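Local atomic coordinates of probable manganase-dependent inorganic pyrophosphatase (Clostridium perfringens, PDB entry 3L31), a protein that probably hydrolyses inorganic pyrophosphate and carries a regulatory region of CBS and DRTGG domains that binds the inhibitor AMP. Residues A[53-58]-A[187-192]; A[36-41]-A[49-54]. All blocks are in the same frame, centred on the assembly; numbering follows the deposited sequence.

Interaction 1: A[53-58]-A[187-192]. With AMP (adenosine monophosphate), chain C.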
ATOM      1  N   THR A  53       9.197  -6.600   3.107  1.00 34.30           N
ATOM      2  CA  THR A  53       8.175  -5.579   3.305  1.00 35.37           C
ATOM      3  C   THR A  53       8.418  -4.476   2.292  1.00 35.63           C
ATOM      4  O   THR A  53       7.489  -3.811   1.887  1.00 36.48           O
ATOM      5  CB  THR A  53       8.223  -4.934   4.711  1.00 36.80           C
ATOM      6  OG1 THR A  53       9.506  -4.391   4.867  1.00 40.95           O
ATOM      7  CG2 THR A  53       7.998  -5.941   5.867  1.00 36.18           C
ATOM      8  N   SER A  54       9.660  -4.249   1.874  1.00 36.43           N
ATOM      9  CA  SER A  54       9.906  -3.193   0.872  1.00 37.18           C
ATOM     10  C   SER A  54       9.332  -3.530  -0.480  1.00 35.68           C
ATOM     11  O   SER A  54       8.833  -2.647  -1.194  1.00 36.83           O
ATOM     12  CB  SER A  54      11.376  -2.818   0.743  1.00 38.63           C
ATOM     13  OG  SER A  54      12.168  -3.953   0.404  1.00 41.00           O
ATOM     14  N   ASN A  55       9.393  -4.797  -0.830  1.00 34.30           N
ATOM     15  CA  ASN A  55       8.715  -5.284  -2.025  1.00 33.66           C
ATOM     16  C   ASN A  55       7.192  -5.042  -1.989  1.00 33.27           C
ATOM     17  O   ASN A  55       6.605  -4.532  -2.920  1.00 32.49           O
ATOM     18  CB  ASN A  55       8.919  -6.775  -2.207  1.00 32.67           C
ATOM     19  CG  ASN A  55      10.365  -7.159  -2.406  1.00 33.68           C
ATOM     20  OD1 ASN A  55      10.854  -8.087  -1.746  1.00 30.07           O
ATOM     21  ND2 ASN A  55      11.072  -6.465  -3.339  1.00 34.59           N
ATOM     22  N   ILE A  56       6.559  -5.454  -0.903  1.00 33.52           N
ATOM     23  CA  ILE A  56       5.130  -5.179  -0.717  1.00 33.43           C
ATOM     24  C   ILE A  56       4.829  -3.662  -0.888  1.00 36.10           C
ATOM     25  O   ILE A  56       3.957  -3.233  -1.675  1.00 36.00           O
ATOM     26  CB  ILE A  56       4.644  -5.680   0.689  1.00 33.01           C
ATOM     27  CG1 ILE A  56       4.906  -7.190   0.839  1.00 30.57           C
ATOM     28  CG2 ILE A  56       3.183  -5.378   0.885  1.00 30.76           C
ATOM     29  CD1 ILE A  56       4.602  -7.761   2.236  1.00 30.72           C
ATOM     30  N   THR A  57       5.569  -2.849  -0.155  1.00 37.36           N
ATOM     31  CA  THR A  57       5.357  -1.430  -0.207  1.00 39.84           C
ATOM     32  C   THR A  57       5.565  -0.856  -1.628  1.00 41.22           C
ATOM     33  O   THR A  57       4.709  -0.118  -2.129  1.00 41.83           O
ATOM     34  CB  THR A  57       6.324  -0.708   0.745  1.00 41.34           C
ATOM     35  OG1 THR A  57       6.354  -1.388   2.005  1.00 43.29           O
ATOM     36  CG2 THR A  57       5.930   0.710   0.936  1.00 40.71           C
ATOM     37  N   ALA A  58       6.688  -1.150  -2.268  1.00 41.79           N
ATOM     38  CA  ALA A  58       6.855  -0.660  -3.649  1.00 43.73           C
ATOM     39  C   ALA A  58       5.645  -1.025  -4.496  1.00 44.16           C
ATOM     40  O   ALA A  58       5.229  -0.250  -5.341  1.00 44.56           O
ATOM     41  CB  ALA A  58       8.144  -1.153  -4.317  1.00 43.30           C
ATOM     42  N   VAL A 187       6.027 -10.439  -6.844  1.00 36.49           N
ATOM     43  CA  VAL A 187       6.580  -9.269  -6.132  1.00 36.91           C
ATOM     44  C   VAL A 187       7.930  -9.569  -5.476  1.00 35.70           C
ATOM     45  O   VAL A 187       8.681  -8.700  -5.200  1.00 36.81           O
ATOM     46  CB  VAL A 187       5.561  -8.846  -5.057  1.00 36.62           C
ATOM     47  CG1 VAL A 187       6.199  -8.038  -4.040  1.00 39.79           C
ATOM     48  CG2 VAL A 187       4.366  -8.082  -5.693  1.00 38.95           C
ATOM     49  N   MET A 188       8.218 -10.827  -5.216  1.00 34.60           N
ATOM     50  CA  MET A 188       9.412 -11.201  -4.485  1.00 33.65           C
ATOM     51  C   MET A 188      10.632 -11.039  -5.336  1.00 34.46           C
ATOM     52  O   MET A 188      10.549 -11.069  -6.558  1.00 33.15           O
ATOM     53  CB  MET A 188       9.320 -12.656  -4.059  1.00 34.33           C
ATOM     54  CG  MET A 188       9.362 -13.647  -5.202  1.00 35.60           C
ATOM     55  SD  MET A 188       9.016 -15.294  -4.643  1.00 34.35           S
ATOM     56  CE  MET A 188       9.388 -16.345  -6.078  1.00 33.97           C
ATOM     57  N   THR A 189      11.782 -10.903  -4.684  1.00 34.62           N
ATOM     58  CA  THR A 189      13.036 -11.034  -5.394  1.00 35.85           C
ATOM     59  C   THR A 189      13.374 -12.503  -5.692  1.00 36.87           C
ATOM     60  O   THR A 189      13.319 -13.343  -4.822  1.00 34.78           O
ATOM     61  CB  THR A 189      14.229 -10.361  -4.654  1.00 36.46           C
ATOM     62  OG1 THR A 189      13.911  -8.998  -4.430  1.00 36.78           O
ATOM     63  CG2 THR A 189      15.517 -10.422  -5.512  1.00 35.50           C
ATOM     64  N   LYS A 190      13.734 -12.748  -6.956  1.00 39.84           N
ATOM     65  CA  LYS A 190      14.067 -14.082  -7.526  1.00 42.58           C
ATOM     66  C   LYS A 190      15.525 -14.206  -7.934  1.00 43.82           C
ATOM     67  O   LYS A 190      16.064 -15.296  -7.931  1.00 44.07           O
ATOM     68  CB  LYS A 190      13.239 -14.394  -8.781  1.00 43.39           C
ATOM     69  CG  LYS A 190      11.811 -14.720  -8.493  1.00 46.82           C
ATOM     70  CD  LYS A 190      11.052 -15.233  -9.741  1.00 50.64           C
ATOM     71  CE  LYS A 190       9.758 -14.436  -9.947  1.00 52.15           C
ATOM     72  NZ  LYS A 190       8.536 -15.253 -10.264  1.00 53.50           N
ATOM     73  N   ASP A 191      16.149 -13.077  -8.281  1.00 44.95           N
ATOM     74  CA  ASP A 191      17.532 -13.084  -8.773  1.00 46.93           C
ATOM     75  C   ASP A 191      18.551 -12.726  -7.709  1.00 45.18           C
ATOM     76  O   ASP A 191      18.307 -11.911  -6.804  1.00 43.41           O
ATOM     77  CB  ASP A 191      17.690 -12.107  -9.947  1.00 49.34           C
ATOM     78  CG  ASP A 191      16.691 -12.357 -11.050  1.00 55.07           C
ATOM     79  OD1 ASP A 191      16.758 -13.456 -11.664  1.00 62.95           O
ATOM     80  OD2 ASP A 191      15.822 -11.471 -11.307  1.00 61.51           O
ATOM     81  N   ASN A 192      19.722 -13.299  -7.877  1.00 44.35           N
ATOM     82  CA  ASN A 192      20.864 -12.912  -7.100  1.00 44.01           C
ATOM     83  C   ASN A 192      20.587 -13.033  -5.614  1.00 42.33           C
ATOM     84  O   ASN A 192      20.899 -12.145  -4.791  1.00 41.45           O
ATOM     85  CB  ASN A 192      21.287 -11.491  -7.508  1.00 45.04           C
ATOM     86  CG  ASN A 192      21.539 -11.387  -9.025  1.00 46.21           C
ATOM     87  OD1 ASN A 192      22.429 -12.041  -9.530  1.00 41.97           O
ATOM     88  ND2 ASN A 192      20.699 -10.646  -9.744  1.00 44.46           N
TER
HETATM   89  P   AMP C   1      15.486  -5.893   2.452  1.00 47.07           P
HETATM   90  O1P AMP C   1      16.819  -5.546   3.015  1.00 47.29           O
HETATM   91  O2P AMP C   1      15.039  -7.196   3.018  1.00 47.11           O
HETATM   92  O3P AMP C   1      14.470  -4.774   2.553  1.00 46.31           O
HETATM   93  O5' AMP C   1      15.642  -6.244   0.859  1.00 46.04           O
HETATM   94  C5' AMP C   1      15.993  -5.263  -0.153  1.00 45.44           C
HETATM   95  C4' AMP C   1      15.736  -5.829  -1.557  1.00 42.81           C
HETATM   96  O4' AMP C   1      16.522  -7.016  -1.733  1.00 44.38           O
HETATM   97  C3' AMP C   1      14.317  -6.334  -1.724  1.00 41.93           C
HETATM   98  O3' AMP C   1      13.944  -6.333  -3.104  1.00 39.12           O
HETATM   99  C2' AMP C   1      14.355  -7.783  -1.249  1.00 39.40           C
HETATM  100  O2' AMP C   1      13.370  -8.597  -1.889  1.00 32.86           O
HETATM  101  C1' AMP C   1      15.739  -8.222  -1.706  1.00 39.98           C
HETATM  102  N9  AMP C   1      16.395  -9.188  -0.800  1.00 39.36           N
HETATM  103  C8  AMP C   1      16.094  -9.323   0.503  1.00 39.19           C
HETATM  104  N7  AMP C   1      16.855 -10.261   1.101  1.00 36.91           N
HETATM  105  C5  AMP C   1      17.661 -10.749   0.140  1.00 37.62           C
HETATM  106  C6  AMP C   1      18.722 -11.773   0.093  1.00 36.98           C
HETATM  107  N6  AMP C   1      19.024 -12.432   1.229  1.00 32.80           N
HETATM  108  N1  AMP C   1      19.358 -12.014  -1.092  1.00 38.78           N
HETATM  109  C2  AMP C   1      19.007 -11.321  -2.193  1.00 41.58           C
HETATM  110  N3  AMP C   1      18.047 -10.367  -2.226  1.00 37.58           N
HETATM  111  C4  AMP C   1      17.377 -10.027  -1.107  1.00 37.89           C

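Interaction 2: A[36-41]-A[49-54]. With AMP (adenosine monophosphate), chain C.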
ATOM      1  N   LYS A  36      10.937  -8.728   8.862  1.00 45.67           N
ATOM      2  CA  LYS A  36      11.144  -7.722   7.806  1.00 43.98           C
ATOM      3  C   LYS A  36      11.229  -8.332   6.444  1.00 40.56           C
ATOM      4  O   LYS A  36      11.092  -7.639   5.461  1.00 40.91           O
ATOM      5  CB  LYS A  36      12.413  -6.919   8.018  1.00 45.04           C
ATOM      6  CG  LYS A  36      12.453  -6.206   9.339  1.00 48.80           C
ATOM      7  CD  LYS A  36      13.872  -5.752   9.725  1.00 50.72           C
ATOM      8  CE  LYS A  36      13.862  -5.431  11.232  1.00 54.36           C
ATOM      9  NZ  LYS A  36      14.885  -4.461  11.684  1.00 54.95           N
ATOM     10  N   SER A  37      11.509  -9.618   6.381  1.00 38.52           N
ATOM     11  CA  SER A  37      11.560 -10.332   5.089  1.00 35.91           C
ATOM     12  C   SER A  37      11.367 -11.809   5.378  1.00 34.81           C
ATOM     13  O   SER A  37      11.548 -12.204   6.490  1.00 35.35           O
ATOM     14  CB  SER A  37      12.859 -10.094   4.334  1.00 35.00           C
ATOM     15  OG  SER A  37      13.980 -10.676   5.014  1.00 35.30           O
ATOM     16  N   ILE A  38      10.956 -12.581   4.380  1.00 33.17           N
ATOM     17  CA  ILE A  38      10.706 -14.015   4.553  1.00 33.53           C
ATOM     18  C   ILE A  38      11.039 -14.752   3.262  1.00 32.64           C
ATOM     19  O   ILE A  38      10.849 -14.206   2.192  1.00 32.05           O
ATOM     20  CB  ILE A  38       9.206 -14.275   4.966  1.00 33.99           C
ATOM     21  CG1 ILE A  38       8.958 -15.743   5.228  1.00 34.91           C
ATOM     22  CG2 ILE A  38       8.213 -13.719   3.906  1.00 30.18           C
ATOM     23  CD1 ILE A  38       7.660 -15.994   6.098  1.00 33.09           C
ATOM     24  N   PRO A  39      11.566 -15.966   3.360  1.00 32.45           N
ATOM     25  CA  PRO A  39      11.801 -16.772   2.187  1.00 32.86           C
ATOM     26  C   PRO A  39      10.523 -17.259   1.534  1.00 32.39           C
ATOM     27  O   PRO A  39       9.522 -17.460   2.211  1.00 32.97           O
ATOM     28  CB  PRO A  39      12.590 -17.981   2.723  1.00 34.01           C
ATOM     29  CG  PRO A  39      13.212 -17.478   3.984  1.00 34.84           C
ATOM     30  CD  PRO A  39      12.130 -16.581   4.560  1.00 34.35           C
ATOM     31  N   VAL A  40      10.587 -17.440   0.208  1.00 31.44           N
ATOM     32  CA  VAL A  40       9.588 -18.166  -0.540  1.00 30.44           C
ATOM     33  C   VAL A  40      10.222 -19.473  -1.088  1.00 32.16           C
ATOM     34  O   VAL A  40      11.357 -19.490  -1.619  1.00 32.49           O
ATOM     35  CB  VAL A  40       9.033 -17.273  -1.670  1.00 29.79           C
ATOM     36  CG1 VAL A  40       7.738 -17.825  -2.265  1.00 27.30           C
ATOM     37  CG2 VAL A  40       8.804 -15.894  -1.148  1.00 27.31           C
ATOM     38  N   ALA A  41       9.507 -20.579  -0.937  1.00 32.74           N
ATOM     39  CA  ALA A  41       9.982 -21.853  -1.472  1.00 34.90           C
ATOM     40  C   ALA A  41       8.914 -22.600  -2.256  1.00 35.54           C
ATOM     41  O   ALA A  41       7.750 -22.257  -2.204  1.00 35.73           O
ATOM     42  CB  ALA A  41      10.569 -22.747  -0.344  1.00 35.69           C
ATOM     43  N   GLY A  49      12.783 -17.531  -3.585  1.00 38.31           N
ATOM     44  CA  GLY A  49      12.795 -16.077  -3.531  1.00 36.90           C
ATOM     45  C   GLY A  49      12.946 -15.506  -2.161  1.00 36.09           C
ATOM     46  O   GLY A  49      12.907 -16.245  -1.196  1.00 36.71           O
ATOM     47  N   MET A  50      13.122 -14.183  -2.085  1.00 34.67           N
ATOM     48  CA  MET A  50      12.920 -13.463  -0.842  1.00 33.25           C
ATOM     49  C   MET A  50      11.860 -12.424  -1.028  1.00 32.81           C
ATOM     50  O   MET A  50      11.780 -11.772  -2.090  1.00 31.40           O
ATOM     51  CB  MET A  50      14.172 -12.799  -0.323  1.00 33.10           C
ATOM     52  CG  MET A  50      15.221 -13.804   0.204  1.00 35.30           C
ATOM     53  SD  MET A  50      14.785 -14.688   1.731  1.00 35.06           S
ATOM     54  CE  MET A  50      14.783 -13.231   2.839  1.00 28.57           C
ATOM     55  N   LEU A  51      11.031 -12.305   0.024  1.00 31.74           N
ATOM     56  CA  LEU A  51       9.976 -11.326   0.070  1.00 31.52           C
ATOM     57  C   LEU A  51      10.193 -10.365   1.211  1.00 31.79           C
ATOM     58  O   LEU A  51      10.104 -10.761   2.392  1.00 32.04           O
ATOM     59  CB  LEU A  51       8.616 -11.988   0.239  1.00 31.05           C
ATOM     60  CG  LEU A  51       7.492 -10.946   0.247  1.00 32.72           C
ATOM     61  CD1 LEU A  51       7.219 -10.419  -1.159  1.00 29.67           C
ATOM     62  CD2 LEU A  51       6.225 -11.474   0.829  1.00 33.91           C
ATOM     63  N   SER A  52      10.442  -9.103   0.858  1.00 31.32           N
ATOM     64  CA  SER A  52      10.601  -8.024   1.835  1.00 33.43           C
ATOM     65  C   SER A  52       9.421  -7.139   1.912  1.00 32.89           C
ATOM     66  O   SER A  52       8.787  -6.887   0.905  1.00 30.87           O
ATOM     67  CB  SER A  52      11.720  -7.070   1.460  1.00 34.05           C
ATOM     68  OG  SER A  52      12.937  -7.748   1.609  1.00 40.34           O
ATOM     69  N   THR A  53       9.197  -6.600   3.107  1.00 34.30           N
ATOM     70  CA  THR A  53       8.175  -5.579   3.305  1.00 35.37           C
ATOM     71  C   THR A  53       8.418  -4.476   2.292  1.00 35.63           C
ATOM     72  O   THR A  53       7.489  -3.811   1.887  1.00 36.48           O
ATOM     73  CB  THR A  53       8.223  -4.934   4.711  1.00 36.80           C
ATOM     74  OG1 THR A  53       9.506  -4.391   4.867  1.00 40.95           O
ATOM     75  CG2 THR A  53       7.998  -5.941   5.867  1.00 36.18           C
ATOM     76  N   SER A  54       9.660  -4.249   1.874  1.00 36.43           N
ATOM     77  CA  SER A  54       9.906  -3.193   0.872  1.00 37.18           C
ATOM     78  C   SER A  54       9.332  -3.530  -0.480  1.00 35.68           C
ATOM     79  O   SER A  54       8.833  -2.647  -1.194  1.00 36.83           O
ATOM     80  CB  SER A  54      11.376  -2.818   0.743  1.00 38.63           C
ATOM     81  OG  SER A  54      12.168  -3.953   0.404  1.00 41.00           O
TER
HETATM   82  P   AMP C   1      15.486  -5.893   2.452  1.00 47.07           P
HETATM   83  O1P AMP C   1      16.819  -5.546   3.015  1.00 47.29           O
HETATM   84  O2P AMP C   1      15.039  -7.196   3.018  1.00 47.11           O
HETATM   85  O3P AMP C   1      14.470  -4.774   2.553  1.00 46.31           O
HETATM   86  O5' AMP C   1      15.642  -6.244   0.859  1.00 46.04           O
HETATM   87  C5' AMP C   1      15.993  -5.263  -0.153  1.00 45.44           C
HETATM   88  C4' AMP C   1      15.736  -5.829  -1.557  1.00 42.81           C
HETATM   89  O4' AMP C   1      16.522  -7.016  -1.733  1.00 44.38           O
HETATM   90  C3' AMP C   1      14.317  -6.334  -1.724  1.00 41.93           C
HETATM   91  O3' AMP C   1      13.944  -6.333  -3.104  1.00 39.12           O
HETATM   92  C2' AMP C   1      14.355  -7.783  -1.249  1.00 39.40           C
HETATM   93  O2' AMP C   1      13.370  -8.597  -1.889  1.00 32.86           O
HETATM   94  C1' AMP C   1      15.739  -8.222  -1.706  1.00 39.98           C
HETATM   95  N9  AMP C   1      16.395  -9.188  -0.800  1.00 39.36           N
HETATM   96  C8  AMP C   1      16.094  -9.323   0.503  1.00 39.19           C
HETATM   97  N7  AMP C   1      16.855 -10.261   1.101  1.00 36.91           N
HETATM   98  C5  AMP C   1      17.661 -10.749   0.140  1.00 37.62           C
HETATM   99  C6  AMP C   1      18.722 -11.773   0.093  1.00 36.98           C
HETATM  100  N6  AMP C   1      19.024 -12.432   1.229  1.00 32.80           N
HETATM  101  N1  AMP C   1      19.358 -12.014  -1.092  1.00 38.78           N
HETATM  102  C2  AMP C   1      19.007 -11.321  -2.193  1.00 41.58           C
HETATM  103  N3  AMP C   1      18.047 -10.367  -2.226  1.00 37.58           N
HETATM  104  C4  AMP C   1      17.377 -10.027  -1.107  1.00 37.89           C

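Interaction 1: A[53-58]-A[187-192]
The first turns of helix 53-61 meet the irregular segment 187-192 where N55 faces V187, their CA atoms 6.1 Å apart, and no hydrogen bond runs directly between the two backbones. The apolar part of the contact is small: CG1 of V187 lies 3.5 Å from CB of N55, against the root of the asparagine side chain and the N55 carbonyl oxygen. CG1 stands opposite the V187 backbone N (chi1 160°), which carries this methyl group to the helix. Beyond that point the two segments are joined through the ribose of AMP. The N55 amide spans both hydroxyls of the sugar: OD1 accepts a hydrogen bond from AMP O2' at 2.6 Å, while ND2 gives one to AMP O3' at 2.9 Å, bent to 147° at the hydrogen. OD1 is also bonded to the backbone N of S52, a second-shell tie that holds the amide and helps fix which end faces which hydroxyl. From the other segment, T189 OG1 donates to the same AMP O2' at 2.6 Å, so this oxygen gives a proton to N55 and receives one from T189. S54, one residue before N55 on the helix, reaches the other end of the nucleotide, its OG donating to phosphate O3P over a longer 3.3 Å. At the base end, the carbonyl O of N192 approaches C2 of the adenine at 3.3 Å. Helix start and loop thus form adjoining walls of a nucleotide site between two CBS motifs of one chain, the paired arrangement known as a Bateman domain, here occupied by the inhibitor AMP.

Interaction 2: A[36-41]-A[49-54]
The carbonyl oxygen of L51 takes two hydrogens from the neighbouring strand: the N-H of I38 at 2.8 Å, and a CA-H...O contact from S37 CA at 3.1 Å. L51 N returns a bond to I38 O, and the reciprocal V40-G49 pair follows. At the other end, T53 N gives its hydrogen to K36 O at 3.2 Å, which carries the pairing past the strand into the first residue of the helix. Strands 37-41 and 49-52 belong to an antiparallel beta hairpin that leads into helix 53-61, the beta-beta-alpha part of a CBS motif, and its two faces differ. I38, V40 and L51 pack against helices 23-31 and 184-187, with I38 CG2 and V40 CG2 both close to L51 CB. On the other face S37, M50 and S52 line the AMP site, while P39 lies against the methionine sulfur. The M50 chain folds back on itself, bent at both chi2 (-69°) and chi3 (-66°). Its CG sits 3.9 Å from AMP C5, on the base. The turned-back end brings SD beside P39 CA and sets CE 3.5 Å from S37 OG, a hydroxyl bonded to N216. S52 OG donates to AMP O2P at 2.6 Å. K36 leads away, its NZ held by R213 O and S215 OG of the second subunit and salt-bridged to the other bound AMP.

Overall arrangement
The centres of the two interactions lie 7 Å apart on the same AMP site, and they share T53 and S54, where strand 47-52 turns into helix 53-61. Along the chain the hairpin of interaction 2 comes first and runs straight into the helical half of interaction 1; segment 187-192 follows more than a hundred residues later, in the second CBS motif. A probable backbone bond from T189 N to M50 O (2.7 Å) and packing of M188 on V40 fasten that loop to the hairpin. Both contacts also reach the second subunit, so each nucleotide is held where two CBS motifs and the dimer interface come together, consistent with a regulatory role.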